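Local coordinates for protein ectonucleoside triphosphate diphosphohydrolase 4 (Homo sapiens, PDB 6WG5) that belongs to the GDA1/CD39 nucleoside phosphatase family, a branch of the actin-like ATPase clan, at residues I214-T219 and H269-Y274; V177-G182 and A220-M225. One frame throughout, in Å; residues are numbered along the deposited sequence.

In the fold
Contacts 1 and 2 interleave along the chain: strand 214-217 of contact 1 runs through a short connection into strand 221-225 of contact 2, which enters the six-stranded mixed sheet that also holds strand 270-279. The centre of contact 1 is about 19 Å from the centre of the chain and that of contact 2 about 5 Å; the two contact centres are about 14 Å apart. The indole of W180, from helix 172-186, joins them. W180 CZ2 lies 3.4 Å from T219 OG1, CZ3 lies 3.7 Å from V273 CG2, and CH2 lies 3.8 Å from Y271 CD1, so that this ring packs against both segments of contact 1.

Contact 1. Residues I214-T219 and H269-Y274; sequences IVRKRT and HVYRVY
R216 and Y271 form a cation-pi stack where strand 214-217, half of a small antiparallel pair with strand 200-203, faces the start of strand 270-279 in the six-stranded sheet of this actin-like fold. The densest packing is at the arginine tip. Its guanidinium lies over one face of the tyrosine ring, with CZ of R216 3.7 Å from the Y271 centroid and the planes inclined by 27°. The overlap is offset, CZ standing nearer the rim than the middle of the ring.

Along the guanidinium edge, NH1 and NH2 of R216 both donate to the carbonyl of V270: NH1 is 2.7 Å from V270 O and NH2 is 2.8 Å from the same atom. This oxygen lies in the guanidinium plane, and both nitrogens approach it from one side of the peptide plane, so that the bonds fix the rotation of the group while the ring supports its face. The side chain runs extended from CG to NE, long enough to span strands that never pair. Beyond the segments, NH1 forms a salt bridge with E235, which also accepts from T219 OG1, and NH2 donates to E268 O; the carboxylate probably helps to balance the buried charge.

Packing is looser toward the phenol end. There T219 reaches Y271 through its methyl, CG2 lying 3.9 Å from CE1 of the ring, and a water bridges the two segments. Y271 OH donates to this water across 2.7 Å, and the water in turn donates to K217 O at 2.8 Å.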
ATOM      1  N   ILE A 214      16.786   0.546 -22.054  1.00 38.31           N
ATOM      2  CA  ILE A 214      15.984  -0.576 -22.513  1.00 39.68           C
ATOM      3  C   ILE A 214      14.527  -0.134 -22.612  1.00 39.75           C
ATOM      4  O   ILE A 214      14.140   0.933 -22.138  1.00 37.73           O
ATOM      5  CB  ILE A 214      16.128  -1.805 -21.595  1.00 43.89           C
ATOM      6  CG1 ILE A 214      15.674  -1.468 -20.173  1.00 45.07           C
ATOM      7  CG2 ILE A 214      17.570  -2.294 -21.597  1.00 47.28           C
ATOM      8  CD1 ILE A 214      15.562  -2.676 -19.271  1.00 47.10           C
ATOM      9  N   VAL A 215      13.714  -0.982 -23.239  1.00 37.80           N
ATOM     10  CA  VAL A 215      12.284  -0.744 -23.396  1.00 33.52           C
ATOM     11  C   VAL A 215      11.552  -1.969 -22.867  1.00 31.31           C
ATOM     12  O   VAL A 215      11.800  -3.089 -23.330  1.00 29.84           O
ATOM     13  CB  VAL A 215      11.906  -0.468 -24.862  1.00 35.01           C
ATOM     14  CG1 VAL A 215      10.405  -0.254 -25.002  1.00 35.83           C
ATOM     15  CG2 VAL A 215      12.666   0.746 -25.385  1.00 30.39           C
ATOM     16  N   ARG A 216      10.663  -1.761 -21.898  1.00 24.55           N
ATOM     17  CA  ARG A 216       9.903  -2.849 -21.297  1.00 26.68           C
ATOM     18  C   ARG A 216       8.531  -2.325 -20.893  1.00 27.60           C
ATOM     19  O   ARG A 216       8.238  -1.132 -21.018  1.00 29.61           O
ATOM     20  CB  ARG A 216      10.640  -3.442 -20.093  1.00 26.41           C
ATOM     21  CG  ARG A 216      10.897  -2.440 -18.986  1.00 28.89           C
ATOM     22  CD  ARG A 216      11.668  -3.045 -17.822  1.00 26.44           C
ATOM     23  NE  ARG A 216      11.847  -2.066 -16.753  1.00 28.62           N
ATOM     24  CZ  ARG A 216      12.799  -2.120 -15.828  1.00 28.80           C
ATOM     25  NH1 ARG A 216      12.868  -1.174 -14.900  1.00 27.94           N
ATOM     26  NH2 ARG A 216      13.689  -3.104 -15.832  1.00 29.92           N
ATOM     27  N   LYS A 217       7.689  -3.233 -20.399  1.00 24.89           N
ATOM     28  CA  LYS A 217       6.339  -2.868 -19.987  1.00 24.37           C
ATOM     29  C   LYS A 217       6.367  -1.759 -18.944  1.00 27.63           C
ATOM     30  O   LYS A 217       7.134  -1.813 -17.979  1.00 29.76           O
ATOM     31  CB  LYS A 217       5.610  -4.080 -19.409  1.00 22.95           C
ATOM     32  CG  LYS A 217       5.029  -5.037 -20.425  1.00 24.90           C
ATOM     33  CD  LYS A 217       4.145  -6.056 -19.726  1.00 27.15           C
ATOM     34  CE  LYS A 217       3.605  -7.101 -20.681  1.00 33.77           C
ATOM     35  NZ  LYS A 217       2.753  -8.092 -19.966  1.00 38.38           N
ATOM     36  N   ARG A 218       5.511  -0.761 -19.139  1.00 28.75           N
ATOM     37  CA  ARG A 218       5.287   0.248 -18.114  1.00 27.71           C
ATOM     38  C   ARG A 218       4.661  -0.390 -16.881  1.00 24.12           C
ATOM     39  O   ARG A 218       3.838  -1.303 -16.988  1.00 26.59           O
ATOM     40  CB  ARG A 218       4.375   1.344 -18.660  1.00 31.88           C
ATOM     41  CG  ARG A 218       4.184   2.526 -17.735  1.00 33.05           C
ATOM     42  CD  ARG A 218       3.284   3.561 -18.380  1.00 26.47           C
ATOM     43  NE  ARG A 218       1.914   3.078 -18.527  1.00 27.31           N
ATOM     44  CZ  ARG A 218       0.973   3.697 -19.232  1.00 27.80           C
ATOM     45  NH1 ARG A 218       1.243   4.831 -19.866  1.00 26.36           N
ATOM     46  NH2 ARG A 218      -0.244   3.180 -19.307  1.00 29.82           N
ATOM     47  N   THR A 219       5.055   0.092 -15.706  1.00 21.54           N
ATOM     48  CA  THR A 219       4.489  -0.377 -14.449  1.00 19.91           C
ATOM     49  C   THR A 219       3.415   0.587 -13.957  1.00 20.54           C
ATOM     50  O   THR A 219       3.260   1.703 -14.458  1.00 24.72           O
ATOM     51  CB  THR A 219       5.577  -0.540 -13.383  1.00 22.21           C
ATOM     52  OG1 THR A 219       6.276   0.700 -13.209  1.00 26.31           O
ATOM     53  CG2 THR A 219       6.559  -1.635 -13.776  1.00 22.41           C
ATOM     54  N   HIS A 269      14.966  -6.953 -15.307  1.00 28.64           N
ATOM     55  CA  HIS A 269      14.113  -6.843 -14.131  1.00 26.92           C
ATOM     56  C   HIS A 269      14.716  -5.957 -13.042  1.00 30.89           C
ATOM     57  O   HIS A 269      14.368  -6.109 -11.867  1.00 25.51           O
ATOM     58  CB  HIS A 269      13.817  -8.232 -13.564  1.00 29.33           C
ATOM     59  CG  HIS A 269      12.926  -9.063 -14.432  1.00 38.82           C
ATOM     60  ND1 HIS A 269      11.663  -8.658 -14.808  1.00 39.28           N
ATOM     61  CD2 HIS A 269      13.110 -10.285 -14.987  1.00 43.72           C
ATOM     62  CE1 HIS A 269      11.111  -9.590 -15.562  1.00 39.79           C
ATOM     63  NE2 HIS A 269      11.967 -10.588 -15.686  1.00 41.76           N
ATOM     64  N   VAL A 270      15.614  -5.043 -13.402  1.00 28.17           N
ATOM     65  CA  VAL A 270      16.138  -4.058 -12.461  1.00 28.23           C
ATOM     66  C   VAL A 270      15.209  -2.851 -12.465  1.00 27.86           C
ATOM     67  O   VAL A 270      14.934  -2.271 -13.523  1.00 27.30           O
ATOM     68  CB  VAL A 270      17.577  -3.654 -12.826  1.00 29.33           C
ATOM     69  CG1 VAL A 270      18.060  -2.513 -11.939  1.00 29.43           C
ATOM     70  CG2 VAL A 270      18.506  -4.847 -12.697  1.00 30.25           C
ATOM     71  N   TYR A 271      14.731  -2.467 -11.282  1.00 32.55           N
ATOM     72  CA  TYR A 271      13.770  -1.382 -11.144  1.00 29.56           C
ATOM     73  C   TYR A 271      14.233  -0.386 -10.092  1.00 27.83           C
ATOM     74  O   TYR A 271      14.838  -0.766  -9.085  1.00 28.04           O
ATOM     75  CB  TYR A 271      12.383  -1.912 -10.748  1.00 30.95           C
ATOM     76  CG  TYR A 271      11.709  -2.721 -11.828  1.00 27.87           C
ATOM     77  CD1 TYR A 271      10.923  -2.106 -12.789  1.00 23.89           C
ATOM     78  CD2 TYR A 271      11.860  -4.098 -11.886  1.00 26.23           C
ATOM     79  CE1 TYR A 271      10.310  -2.837 -13.782  1.00 26.95           C
ATOM     80  CE2 TYR A 271      11.249  -4.840 -12.875  1.00 27.02           C
ATOM     81  CZ  TYR A 271      10.475  -4.204 -13.821  1.00 26.32           C
ATOM     82  OH  TYR A 271       9.862  -4.933 -14.812  1.00 28.89           O
ATOM     83  N   ARG A 272      13.957   0.890 -10.349  1.00 26.53           N
ATOM     84  CA  ARG A 272      14.119   1.957  -9.369  0.51 26.67           C
ATOM     85  C   ARG A 272      12.728   2.420  -8.957  1.00 30.55           C
ATOM     86  O   ARG A 272      11.981   2.949  -9.788  1.00 23.77           O
ATOM     87  CB  ARG A 272      14.928   3.116  -9.951  0.51 27.78           C
ATOM     88  CG  ARG A 272      15.288   4.196  -8.942  0.51 30.01           C
ATOM     89  CD  ARG A 272      15.941   5.406  -9.601  0.51 33.78           C
ATOM     90  NE  ARG A 272      16.750   5.038 -10.766  0.51 36.20           N
ATOM     91  CZ  ARG A 272      16.576   5.508 -12.001  0.51 33.14           C
ATOM     92  NH1 ARG A 272      17.377   5.098 -12.977  0.51 29.74           N
ATOM     93  NH2 ARG A 272      15.627   6.396 -12.270  0.51 26.65           N
ATOM     94  N   VAL A 273      12.381   2.215  -7.688  1.00 33.31           N
ATOM     95  CA  VAL A 273      11.049   2.524  -7.179  1.00 31.02           C
ATOM     96  C   VAL A 273      11.166   3.555  -6.066  1.00 29.64           C
ATOM     97  O   VAL A 273      11.956   3.385  -5.131  1.00 25.88           O
ATOM     98  CB  VAL A 273      10.327   1.261  -6.677  1.00 28.84           C
ATOM     99  CG1 VAL A 273       8.928   1.606  -6.192  1.00 32.62           C
ATOM    100  CG2 VAL A 273      10.267   0.216  -7.779  1.00 30.43           C
ATOM    101  N   TYR A 274      10.370   4.617  -6.171  1.00 27.39           N
ATOM    102  CA  TYR A 274      10.279   5.649  -5.149  1.00 23.97           C
ATOM    103  C   TYR A 274       9.131   5.316  -4.210  1.00 26.37           C
ATOM    104  O   TYR A 274       8.039   4.965  -4.664  1.00 27.06           O
ATOM    105  CB  TYR A 274      10.062   7.015  -5.799  1.00 23.56           C
ATOM    106  CG  TYR A 274       9.598   8.111  -4.863  1.00 25.90           C
ATOM    107  CD1 TYR A 274       8.254   8.446  -4.771  1.00 25.81           C
ATOM    108  CD2 TYR A 274      10.504   8.823  -4.089  1.00 27.86           C
ATOM    109  CE1 TYR A 274       7.823   9.452  -3.930  1.00 29.01           C
ATOM    110  CE2 TYR A 274      10.081   9.833  -3.240  1.00 29.15           C
ATOM    111  CZ  TYR A 274       8.740  10.144  -3.168  1.00 31.90           C
ATOM    112  OH  TYR A 274       8.312  11.146  -2.327  1.00 32.91           O
TER
HETATM  113  O   HOH W   1       8.049  -4.028 -16.623  1.00 26.11           O

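Contact 2. Residues V177-G182 and A220-M225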
ATOM      1  N   VAL A 177       7.669  -1.122  -1.273  1.00 28.70           N
ATOM      2  CA  VAL A 177       8.235  -1.831  -2.419  1.00 29.02           C
ATOM      3  C   VAL A 177       7.516  -3.159  -2.621  1.00 23.91           C
ATOM      4  O   VAL A 177       7.085  -3.489  -3.731  1.00 21.77           O
ATOM      5  CB  VAL A 177       9.750  -2.035  -2.234  1.00 29.11           C
ATOM      6  CG1 VAL A 177      10.329  -2.849  -3.393  1.00 26.72           C
ATOM      7  CG2 VAL A 177      10.457  -0.696  -2.131  1.00 26.94           C
ATOM      8  N   TYR A 178       7.378  -3.942  -1.548  1.00 22.09           N
ATOM      9  CA  TYR A 178       6.708  -5.235  -1.659  1.00 25.90           C
ATOM     10  C   TYR A 178       5.290  -5.078  -2.197  1.00 25.30           C
ATOM     11  O   TYR A 178       4.848  -5.868  -3.038  1.00 26.07           O
ATOM     12  CB  TYR A 178       6.686  -5.936  -0.300  1.00 30.41           C
ATOM     13  CG  TYR A 178       8.036  -6.428   0.188  1.00 35.62           C
ATOM     14  CD1 TYR A 178       9.032  -6.805  -0.703  1.00 35.11           C
ATOM     15  CD2 TYR A 178       8.306  -6.526   1.548  1.00 38.43           C
ATOM     16  CE1 TYR A 178      10.258  -7.260  -0.257  1.00 34.24           C
ATOM     17  CE2 TYR A 178       9.528  -6.980   2.002  1.00 41.39           C
ATOM     18  CZ  TYR A 178      10.500  -7.346   1.096  1.00 40.71           C
ATOM     19  OH  TYR A 178      11.720  -7.797   1.546  1.00 43.61           O
ATOM     20  N   ALA A 179       4.559  -4.069  -1.724  1.00 27.18           N
ATOM     21  CA  ALA A 179       3.211  -3.844  -2.235  1.00 27.96           C
ATOM     22  C   ALA A 179       3.247  -3.442  -3.704  1.00 23.72           C
ATOM     23  O   ALA A 179       2.388  -3.857  -4.490  1.00 21.21           O
ATOM     24  CB  ALA A 179       2.503  -2.777  -1.402  1.00 27.25           C
ATOM     25  N   TRP A 180       4.237  -2.637  -4.094  1.00 26.07           N
ATOM     26  CA  TRP A 180       4.363  -2.246  -5.492  1.00 24.23           C
ATOM     27  C   TRP A 180       4.670  -3.452  -6.371  1.00 24.55           C
ATOM     28  O   TRP A 180       4.136  -3.573  -7.480  1.00 26.18           O
ATOM     29  CB  TRP A 180       5.447  -1.176  -5.632  1.00 21.94           C
ATOM     30  CG  TRP A 180       5.661  -0.710  -7.035  1.00 23.56           C
ATOM     31  CD1 TRP A 180       5.030   0.325  -7.661  1.00 25.21           C
ATOM     32  CD2 TRP A 180       6.578  -1.257  -7.989  1.00 24.09           C
ATOM     33  NE1 TRP A 180       5.496   0.454  -8.948  1.00 25.83           N
ATOM     34  CE2 TRP A 180       6.448  -0.506  -9.173  1.00 22.72           C
ATOM     35  CE3 TRP A 180       7.498  -2.311  -7.955  1.00 24.04           C
ATOM     36  CZ2 TRP A 180       7.199  -0.774 -10.313  1.00 22.29           C
ATOM     37  CZ3 TRP A 180       8.243  -2.577  -9.090  1.00 23.81           C
ATOM     38  CH2 TRP A 180       8.089  -1.813 -10.252  1.00 24.83           C
ATOM     39  N   ILE A 181       5.525  -4.359  -5.889  1.00 21.53           N
ATOM     40  CA  ILE A 181       5.809  -5.586  -6.628  1.00 21.27           C
ATOM     41  C   ILE A 181       4.553  -6.438  -6.739  1.00 23.85           C
ATOM     42  O   ILE A 181       4.271  -7.029  -7.790  1.00 26.55           O
ATOM     43  CB  ILE A 181       6.958  -6.363  -5.955  1.00 21.08           C
ATOM     44  CG1 ILE A 181       8.273  -5.588  -6.076  1.00 20.36           C
ATOM     45  CG2 ILE A 181       7.111  -7.756  -6.572  1.00 23.33           C
ATOM     46  CD1 ILE A 181       9.402  -6.163  -5.240  1.00 23.03           C
ATOM     47  N   GLY A 182       3.776  -6.515  -5.658  1.00 22.88           N
ATOM     48  CA  GLY A 182       2.604  -7.374  -5.659  1.00 26.16           C
ATOM     49  C   GLY A 182       1.606  -7.000  -6.738  1.00 25.77           C
ATOM     50  O   GLY A 182       1.126  -7.859  -7.483  1.00 27.44           O
ATOM     51  N   ALA A 220       2.670   0.138 -12.949  1.00 24.04           N
ATOM     52  CA  ALA A 220       1.586   0.909 -12.355  1.00 22.24           C
ATOM     53  C   ALA A 220       1.998   1.351 -10.958  1.00 24.38           C
ATOM     54  O   ALA A 220       2.370   0.518 -10.124  1.00 21.71           O
ATOM     55  CB  ALA A 220       0.297   0.088 -12.299  1.00 20.44           C
ATOM     56  N   GLY A 221       1.934   2.659 -10.706  1.00 31.17           N
ATOM     57  CA  GLY A 221       2.166   3.174  -9.375  1.00 25.58           C
ATOM     58  C   GLY A 221       0.974   2.939  -8.473  1.00 28.65           C
ATOM     59  O   GLY A 221      -0.121   2.595  -8.918  1.00 27.87           O
ATOM     60  N   ILE A 222       1.197   3.122  -7.175  1.00 28.02           N
ATOM     61  CA  ILE A 222       0.155   2.923  -6.176  1.00 26.59           C
ATOM     62  C   ILE A 222       0.059   4.169  -5.308  1.00 27.22           C
ATOM     63  O   ILE A 222       1.077   4.691  -4.839  1.00 27.14           O
ATOM     64  CB  ILE A 222       0.407   1.667  -5.317  1.00 27.71           C
ATOM     65  CG1 ILE A 222       1.832   1.653  -4.773  1.00 40.30           C
ATOM     66  CG2 ILE A 222       0.143   0.416  -6.143  1.00 31.20           C
ATOM     67  CD1 ILE A 222       2.143   0.463  -3.870  1.00 48.96           C
ATOM     68  N   LEU A 223      -1.164   4.656  -5.128  1.00 21.13           N
ATOM     69  CA  LEU A 223      -1.491   5.701  -4.171  1.00 22.12           C
ATOM     70  C   LEU A 223      -2.404   5.097  -3.115  1.00 24.19           C
ATOM     71  O   LEU A 223      -3.400   4.449  -3.452  1.00 22.43           O
ATOM     72  CB  LEU A 223      -2.183   6.879  -4.858  1.00 22.39           C
ATOM     73  CG  LEU A 223      -1.287   7.865  -5.597  1.00 22.42           C
ATOM     74  CD1 LEU A 223      -2.045   8.510  -6.739  1.00 21.40           C
ATOM     75  CD2 LEU A 223      -0.788   8.921  -4.628  1.00 28.89           C
ATOM     76  N   ASP A 224      -2.063   5.299  -1.845  1.00 21.52           N
ATOM     77  CA  ASP A 224      -2.840   4.728  -0.751  1.00 25.05           C
ATOM     78  C   ASP A 224      -2.995   5.775   0.338  1.00 23.69           C
ATOM     79  O   ASP A 224      -2.004   6.203   0.937  1.00 26.73           O
ATOM     80  CB  ASP A 224      -2.168   3.469  -0.196  1.00 27.11           C
ATOM     81  CG  ASP A 224      -3.138   2.572   0.549  1.00 32.68           C
ATOM     82  OD1 ASP A 224      -4.168   3.080   1.034  1.00 32.77           O
ATOM     83  OD2 ASP A 224      -2.869   1.357   0.648  1.00 41.89           O
ATOM     84  N   MET A 225      -4.231   6.188   0.589  1.00 24.50           N
ATOM     85  CA  MET A 225      -4.548   7.132   1.653  1.00 28.85           C
ATOM     86  C   MET A 225      -5.351   6.389   2.710  1.00 30.25           C
ATOM     87  O   MET A 225      -6.527   6.068   2.497  1.00 30.31           O
ATOM     88  CB  MET A 225      -5.322   8.335   1.113  1.00 33.78           C
ATOM     89  CG  MET A 225      -5.711   9.344   2.187  1.00 34.74           C
ATOM     90  SD  MET A 225      -6.558  10.790   1.528  1.00 31.67           S
ATOM     91  CE  MET A 225      -5.231  11.599   0.642  1.00 26.16           C
TER
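I222 points its side chain from strand 221-225 onto A179 and W180 of helix 172-186, a helix-on-sheet packing in the actin-like fold of this family. Helix and strand segments approach to 8.7 Å between axes, and their directions differ by 122°, so the helix passes aslant over the strand and meets it through A179 and W180, against I222 and the backbone of A220 and G221.

The isoleucine supplies the apolar part through its longer branch. With chi1 at 50°, CG1 sits between the backbone N and the carbonyl carbon, and the extended second torsion carries CD1 outward to the helix surface. That one methyl does all the touching: CD1 of I222 lies 4.1 Å from CB of A179 and also 4.1 Å from CB of W180. It settles between successive helix residues, 3.7 Å from the backbone N of W180.

W180 adopts a different posture. Its CG is anti to the backbone N (chi1 180°), which sends the indole outward from the helix toward the 220-221 end of the other segment instead of out over I222. The pyrrole edge leads: G221 CA lies near the ring plane at that edge, 4.3 Å from W180 NE1. The rest of the indole also packs on F258 of strand 255-259 and E235 of strand 229-235, in the same sheet.

Polar groups of N184, one turn further along the helix, hold both sides of this corner. Its ND2 donates to W180 O and its OD1 accepts from A220 N. One peptide further on, A220 O stands 3.3 Å from NE1 of W180.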